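Local structure of activator of Hsp90 ATPase homologue 1/2-like C-terminal domain-containing protein (Enterococcus faecalis, 2NN5) at residues Ile36-Glu41 against Leu124-Ser129; Phe65-Ile70 against Phe81-Phe86. The protein is of unknown function but belongs to the AHA1 family, whose members share the fold of the Hsp90 ATPase activator's C-terminal domain, and can bind magnesium ions. All blocks are in the same frame, centred on the assembly; numbering follows the deposited sequence. Where two conformers were deposited one is given.

Contact 1: Ile36-Glu41 against Leu124-Ser129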
loop_
_atom_site.group_PDB
_atom_site.type_symbol
_atom_site.label_atom_id
_atom_site.label_comp_id
_atom_site.label_asym_id
_atom_site.label_seq_id
_atom_site.Cartn_x
_atom_site.Cartn_y
_atom_site.Cartn_z
ATOM N N ILE A 36 -0.343 6.811 14.565
ATOM C CA ILE A 36 0.658 5.800 14.178
ATOM C C ILE A 36 1.115 6.111 12.765
ATOM O O ILE A 36 0.286 6.426 11.886
ATOM C CB ILE A 36 0.060 4.403 14.282
ATOM C CG1 ILE A 36 -0.071 4.049 15.774
ATOM C CG2 ILE A 36 0.964 3.358 13.604
ATOM C CD1 ILE A 36 -0.787 2.801 16.074
ATOM N N TYR A 37 2.427 6.092 12.541
ATOM C CA TYR A 37 3.013 6.212 11.205
ATOM C C TYR A 37 3.647 4.882 10.823
ATOM O O TYR A 37 4.377 4.275 11.626
ATOM C CB TYR A 37 4.067 7.322 11.171
ATOM C CG TYR A 37 3.474 8.697 11.486
ATOM C CD1 TYR A 37 3.364 9.159 12.814
ATOM C CD2 TYR A 37 2.963 9.509 10.453
ATOM C CE1 TYR A 37 2.787 10.401 13.097
ATOM C CE2 TYR A 37 2.396 10.746 10.716
ATOM C CZ TYR A 37 2.301 11.185 12.044
ATOM O OH TYR A 37 1.758 12.429 12.257
ATOM N N PHE A 38 3.386 4.443 9.606
ATOM C CA PHE A 38 3.897 3.167 9.132
ATOM C C PHE A 38 4.626 3.419 7.820
ATOM O O PHE A 38 4.153 4.210 6.980
ATOM C CB PHE A 38 2.694 2.238 8.883
ATOM C CG PHE A 38 3.045 0.967 8.079
ATOM C CD1 PHE A 38 3.956 0.023 8.584
ATOM C CD2 PHE A 38 2.422 0.706 6.866
ATOM C CE1 PHE A 38 4.250 -1.142 7.880
ATOM C CE2 PHE A 38 2.728 -0.482 6.106
ATOM C CZ PHE A 38 3.635 -1.386 6.629
ATOM N N GLY A 39 5.749 2.744 7.635
ATOM C CA GLY A 39 6.505 2.817 6.373
ATOM C C GLY A 39 6.933 1.421 5.998
ATOM O O GLY A 39 7.207 0.562 6.864
ATOM N N THR A 40 6.945 1.177 4.693
ATOM C CA THR A 40 7.574 -0.063 4.208
ATOM C C THR A 40 8.087 0.172 2.789
ATOM O O THR A 40 7.915 1.248 2.244
ATOM C CB THR A 40 6.587 -1.214 4.270
ATOM O OG1 THR A 40 7.253 -2.446 4.002
ATOM C CG2 THR A 40 5.436 -1.038 3.296
ATOM N N GLU A 41 8.758 -0.829 2.254
ATOM C CA GLU A 41 9.340 -0.694 0.921
ATOM C C GLU A 41 9.101 -1.947 0.124
ATOM O O GLU A 41 9.129 -3.050 0.685
ATOM C CB GLU A 41 10.889 -0.518 1.044
ATOM C CG GLU A 41 11.330 0.553 1.947
ATOM C CD GLU A 41 12.846 0.686 1.997
ATOM O OE1 GLU A 41 13.599 -0.246 1.539
ATOM O OE2 GLU A 41 13.289 1.744 2.519
ATOM N N LEU A 124 9.755 1.104 -4.275
ATOM C CA LEU A 124 8.493 1.787 -3.978
ATOM C C LEU A 124 8.464 1.930 -2.466
ATOM O O LEU A 124 8.462 0.917 -1.765
ATOM C CB LEU A 124 7.304 0.952 -4.501
ATOM C CG LEU A 124 5.895 1.458 -4.126
ATOM C CD1 LEU A 124 5.601 2.852 -4.659
ATOM C CD2 LEU A 124 4.829 0.522 -4.725
ATOM N N VAL A 125 8.479 3.178 -1.980
ATOM C CA VAL A 125 8.461 3.457 -0.554
ATOM C C VAL A 125 7.023 3.870 -0.230
ATOM O O VAL A 125 6.491 4.871 -0.745
ATOM C CB VAL A 125 9.495 4.519 -0.141
ATOM C CG1 VAL A 125 9.437 4.713 1.402
ATOM C CG2 VAL A 125 10.853 4.031 -0.516
ATOM N N PHE A 126 6.379 3.083 0.612
ATOM C CA PHE A 126 4.986 3.326 1.025
ATOM C C PHE A 126 5.007 3.881 2.441
ATOM O O PHE A 126 5.707 3.333 3.312
ATOM C CB PHE A 126 4.178 2.014 0.985
ATOM C CG PHE A 126 2.760 2.139 1.510
ATOM C CD1 PHE A 126 1.726 2.532 0.654
ATOM C CD2 PHE A 126 2.470 1.834 2.850
ATOM C CE1 PHE A 126 0.428 2.597 1.126
ATOM C CE2 PHE A 126 1.170 1.921 3.320
ATOM C CZ PHE A 126 0.139 2.318 2.449
ATOM N N SER A 127 4.255 4.952 2.690
ATOM C CA SER A 127 4.133 5.407 4.075
ATOM C C SER A 127 2.701 5.841 4.367
ATOM O O SER A 127 1.907 6.085 3.416
ATOM C CB SER A 127 5.120 6.512 4.352
ATOM O OG SER A 127 4.969 7.594 3.454
ATOM N N GLU A 128 2.317 5.771 5.651
ATOM C CA GLU A 128 0.907 5.968 5.979
ATOM C C GLU A 128 0.775 6.615 7.348
ATOM O O GLU A 128 1.552 6.303 8.269
ATOM C CB GLU A 128 0.201 4.604 5.983
ATOM C CG GLU A 128 -1.304 4.654 6.307
ATOM C CD GLU A 128 -1.993 3.300 6.336
ATOM O OE1 GLU A 128 -1.316 2.244 6.381
ATOM O OE2 GLU A 128 -3.253 3.320 6.381
ATOM N N SER A 129 -0.223 7.499 7.474
ATOM C CA SER A 129 -0.588 8.137 8.768
ATOM C C SER A 129 -1.916 7.539 9.182
ATOM O O SER A 129 -2.883 7.595 8.392
ATOM C CB SER A 129 -0.725 9.657 8.622
ATOM O OG SER A 129 -1.167 10.263 9.841
HETATM O O HOH W 1 -0.320 12.827 10.542
#

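Contact 2: Phe65-Ile70 against Phe81-Phe86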
loop_
_atom_site.group_PDB
_atom_site.type_symbol
_atom_site.label_atom_id
_atom_site.label_comp_id
_atom_site.label_asym_id
_atom_site.label_seq_id
_atom_site.Cartn_x
_atom_site.Cartn_y
_atom_site.Cartn_z
ATOM N N PHE A 65 -5.390 -4.252 -6.178
ATOM C CA PHE A 65 -6.321 -3.771 -5.157
ATOM C C PHE A 65 -7.688 -3.643 -5.862
ATOM O O PHE A 65 -8.066 -2.564 -6.314
ATOM C CB PHE A 65 -5.816 -2.454 -4.522
ATOM C CG PHE A 65 -6.438 -2.139 -3.192
ATOM C CD1 PHE A 65 -7.732 -2.619 -2.835
ATOM C CD2 PHE A 65 -5.736 -1.408 -2.270
ATOM C CE1 PHE A 65 -8.297 -2.287 -1.595
ATOM C CE2 PHE A 65 -6.287 -1.070 -1.029
ATOM C CZ PHE A 65 -7.563 -1.517 -0.686
ATOM N N PRO A 66 -8.432 -4.768 -5.938
ATOM C CA PRO A 66 -9.608 -4.877 -6.781
ATOM C C PRO A 66 -10.723 -3.870 -6.517
ATOM O O PRO A 66 -11.529 -3.569 -7.428
ATOM C CB PRO A 66 -10.105 -6.328 -6.530
ATOM C CG PRO A 66 -8.984 -7.030 -6.062
ATOM C CD PRO A 66 -8.080 -6.070 -5.321
ATOM N N GLU A 67 -10.781 -3.372 -5.293
ATOM C CA GLU A 67 -11.856 -2.435 -4.893
ATOM C C GLU A 67 -11.586 -1.016 -5.364
ATOM O O GLU A 67 -12.472 -0.148 -5.304
ATOM C CB GLU A 67 -11.965 -2.415 -3.378
ATOM C CG GLU A 67 -12.538 -3.737 -2.810
ATOM C CD GLU A 67 -11.540 -4.849 -2.664
ATOM O OE1 GLU A 67 -10.312 -4.642 -2.822
ATOM O OE2 GLU A 67 -12.021 -5.967 -2.347
ATOM N N LEU A 68 -10.354 -0.738 -5.815
ATOM C CA LEU A 68 -10.015 0.636 -6.236
ATOM C C LEU A 68 -10.216 0.888 -7.719
ATOM O O LEU A 68 -10.094 -0.012 -8.547
ATOM C CB LEU A 68 -8.553 0.958 -5.894
ATOM C CG LEU A 68 -8.210 0.932 -4.407
ATOM C CD1 LEU A 68 -6.695 1.232 -4.259
ATOM C CD2 LEU A 68 -8.961 2.005 -3.674
ATOM N N GLU A 69 -10.593 2.123 -8.045
ATOM C CA GLU A 69 -10.580 2.565 -9.446
ATOM C C GLU A 69 -10.097 3.997 -9.522
ATOM O O GLU A 69 -10.079 4.710 -8.517
ATOM C CB GLU A 69 -11.956 2.404 -10.120
ATOM C CG GLU A 69 -12.980 3.365 -9.582
ATOM C CD GLU A 69 -14.372 3.228 -10.243
ATOM O OE1 GLU A 69 -14.721 2.110 -10.652
ATOM O OE2 GLU A 69 -15.100 4.244 -10.333
ATOM N N ILE A 70 -9.629 4.386 -10.695
ATOM C CA ILE A 70 -9.270 5.793 -10.910
ATOM C C ILE A 70 -10.546 6.643 -11.020
ATOM O O ILE A 70 -11.506 6.306 -11.764
ATOM C CB ILE A 70 -8.426 5.965 -12.201
ATOM C CG1 ILE A 70 -7.170 5.098 -12.148
ATOM C CG2 ILE A 70 -8.123 7.436 -12.448
ATOM C CD1 ILE A 70 -6.317 5.332 -10.889
ATOM N N PHE A 81 -13.117 4.065 -3.944
ATOM C CA PHE A 81 -13.161 2.741 -3.314
ATOM C C PHE A 81 -14.580 2.225 -3.464
ATOM O O PHE A 81 -15.515 2.914 -3.058
ATOM C CB PHE A 81 -12.748 2.833 -1.849
ATOM C CG PHE A 81 -12.823 1.547 -1.110
ATOM C CD1 PHE A 81 -11.695 0.751 -0.979
ATOM C CD2 PHE A 81 -14.009 1.165 -0.504
ATOM C CE1 PHE A 81 -11.744 -0.434 -0.295
ATOM C CE2 PHE A 81 -14.069 -0.009 0.196
ATOM C CZ PHE A 81 -12.922 -0.829 0.292
ATOM N N ILE A 82 -14.741 1.047 -4.059
ATOM C CA ILE A 82 -16.077 0.556 -4.376
ATOM C C ILE A 82 -16.259 -0.849 -3.809
ATOM O O ILE A 82 -15.461 -1.782 -4.107
ATOM C CB ILE A 82 -16.261 0.467 -5.914
ATOM C CG1 ILE A 82 -15.926 1.798 -6.586
ATOM C CG2 ILE A 82 -17.637 -0.138 -6.240
ATOM C CD1 ILE A 82 -16.804 2.911 -6.232
ATOM N N LEU A 83 -17.354 -1.010 -3.060
ATOM C CA LEU A 83 -17.819 -2.330 -2.590
ATOM C C LEU A 83 -19.292 -2.373 -2.917
ATOM O O LEU A 83 -19.858 -1.374 -3.317
ATOM C CB LEU A 83 -17.577 -2.493 -1.085
ATOM C CG LEU A 83 -16.128 -2.842 -0.703
ATOM C CD1 LEU A 83 -15.968 -2.794 0.802
ATOM C CD2 LEU A 83 -15.803 -4.218 -1.270
ATOM N N PRO A 84 -19.920 -3.550 -2.801
ATOM C CA PRO A 84 -21.354 -3.551 -3.107
ATOM C C PRO A 84 -22.142 -2.589 -2.195
ATOM O O PRO A 84 -23.071 -1.919 -2.656
ATOM C CB PRO A 84 -21.744 -5.024 -2.917
ATOM C CG PRO A 84 -20.440 -5.779 -3.141
ATOM C CD PRO A 84 -19.398 -4.902 -2.502
ATOM N N ASP A 85 -21.765 -2.465 -0.932
ATOM C CA ASP A 85 -22.561 -1.679 0.013
ATOM C C ASP A 85 -21.973 -0.324 0.362
ATOM O O ASP A 85 -22.427 0.334 1.317
ATOM C CB ASP A 85 -22.755 -2.472 1.298
ATOM C CG ASP A 85 -23.716 -3.617 1.125
ATOM O OD1 ASP A 85 -24.813 -3.396 0.558
ATOM O OD2 ASP A 85 -23.363 -4.728 1.576
ATOM N N PHE A 86 -20.952 0.089 -0.389
ATOM C CA PHE A 86 -20.216 1.267 0.008
ATOM C C PHE A 86 -19.310 1.773 -1.110
ATOM O O PHE A 86 -18.549 0.978 -1.701
ATOM C CB PHE A 86 -19.359 0.924 1.234
ATOM C CG PHE A 86 -18.547 2.045 1.733
ATOM C CD1 PHE A 86 -19.123 3.035 2.530
ATOM C CD2 PHE A 86 -17.179 2.127 1.418
ATOM C CE1 PHE A 86 -18.352 4.087 3.005
ATOM C CE2 PHE A 86 -16.406 3.170 1.899
ATOM C CZ PHE A 86 -16.987 4.162 2.683
#

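Contact 1: Ile36-Glu41 against Leu124-Ser129
Phe38 and Glu128 form one hydrogen-bonded pair between two antiparallel strands near one end of the sheet of this AHA1-family domain, one strand in from its outermost member 28-32, and Thr40 with Phe126 forms the next. Within the first pair Phe38 N reaches Glu128 O at 2.9 Å, nearly straight at 164°, whereas the return bond from Glu128 N to Phe38 O is shorter, 2.8 Å, but bent to 140°. The second pair is more even, with both bonds fairly straight. CA-H...O contacts fill the intervals, among them Gly39 CA to Phe126 O at 3.2 Å.

Apolar contact gathers on the face that carries Phe38, Thr40, Phe126 and Glu128, beneath helix 138-157. The side chains of Phe38 and Phe126 cross at about a right angle, and Phe38 CD2 meets the rim of the Phe126 ring, 4.0 Å from CE2. With OG1 opposite the backbone N (chi1 -171°), Thr40 has CG2 left to pack on Phe126 CB while OG1 bonds to Asp27 and Arg42. The buried carboxylate of Glu128 shares this face, OE1 in plane at the Phe126 ring edge.

On the other face Tyr37 CE2 comes within 3.7 Å of Ser129 OG in one of two serine conformers, a doubtful contact. Four backbone bonds thus hold the strands, with buried rings toward the helix and a partly exposed face opposite; Glu128 OE2 lies close to Asp141 OD2, which could favour a proton on one of them.

Contact 2: Phe65-Ile70 against Phe81-Phe86
Glu67 O accepts the backbone N-H of Ile82 at 2.9 Å, with an N-H...O angle of 158° and the donor tilted 15° from the carbonyl plane. This bond lies at the open end of the beta hairpin made by strands 68-72 and 78-83, at the margin of the antiparallel sheet, just where the chain comes out of helix 58-64. A type I turn from Phe65 to Leu68, closed by the bond from Leu68 N to Phe65 O, brings Glu67 up to the partner strand. Leu68 and Phe81 then form a non-hydrogen-bonded antiparallel pair.

Around the Phe81 ring three side chains converge. Phe65 CE1 and Leu68 CD2 both arrive at its edge, near the ring plane, the leucine methyl 4.0 Å from Phe81 CD1. The two phenylalanine side chains cross at about a right angle. Glu67 CB approaches the same ring obliquely, 3.7 Å from Phe81 CE1. Further out, Phe65 also meets Trp145 of helix 138-157 edge-to-face, linking this margin of the sheet to the long helix.

Ile82 and Glu69 meet beyond the backbone bond, through the aliphatic part of the isoleucine and the carboxylate carbon of the glutamate, whose OE2 forms a salt bridge with Arg80. Glu67 contributes methylenes rather than its charge: its chain bends at chi2 (82°), turning the carboxylate back toward the Phe65 ring edge while CG rests 3.6 Å from Leu83 CD2.

How the contacts relate
Both contacts belong to one antiparallel sheet, toward its two ends. Contact 1 pairs strands 35-44 and 121-130 on one side of the chain's centre; contact 2 lies on the other side, at the margin strand 68-72 and its neighbour 78-83. Their centres are about 22 Å apart and their nearest atoms about 8 Å, without touching. Strands 108-116, 100-105 and 86-96 come between them in the sheet. Along the chain, Phe65-Ile70 and Phe81-Phe86 fall within the 82 residues separating Ile36-Glu41 from Leu124-Ser129, so a local hairpin sits inside a long-range closure. Trp145 of helix 138-157 meets Phe126 and Phe65, giving the two regions a common helical partner.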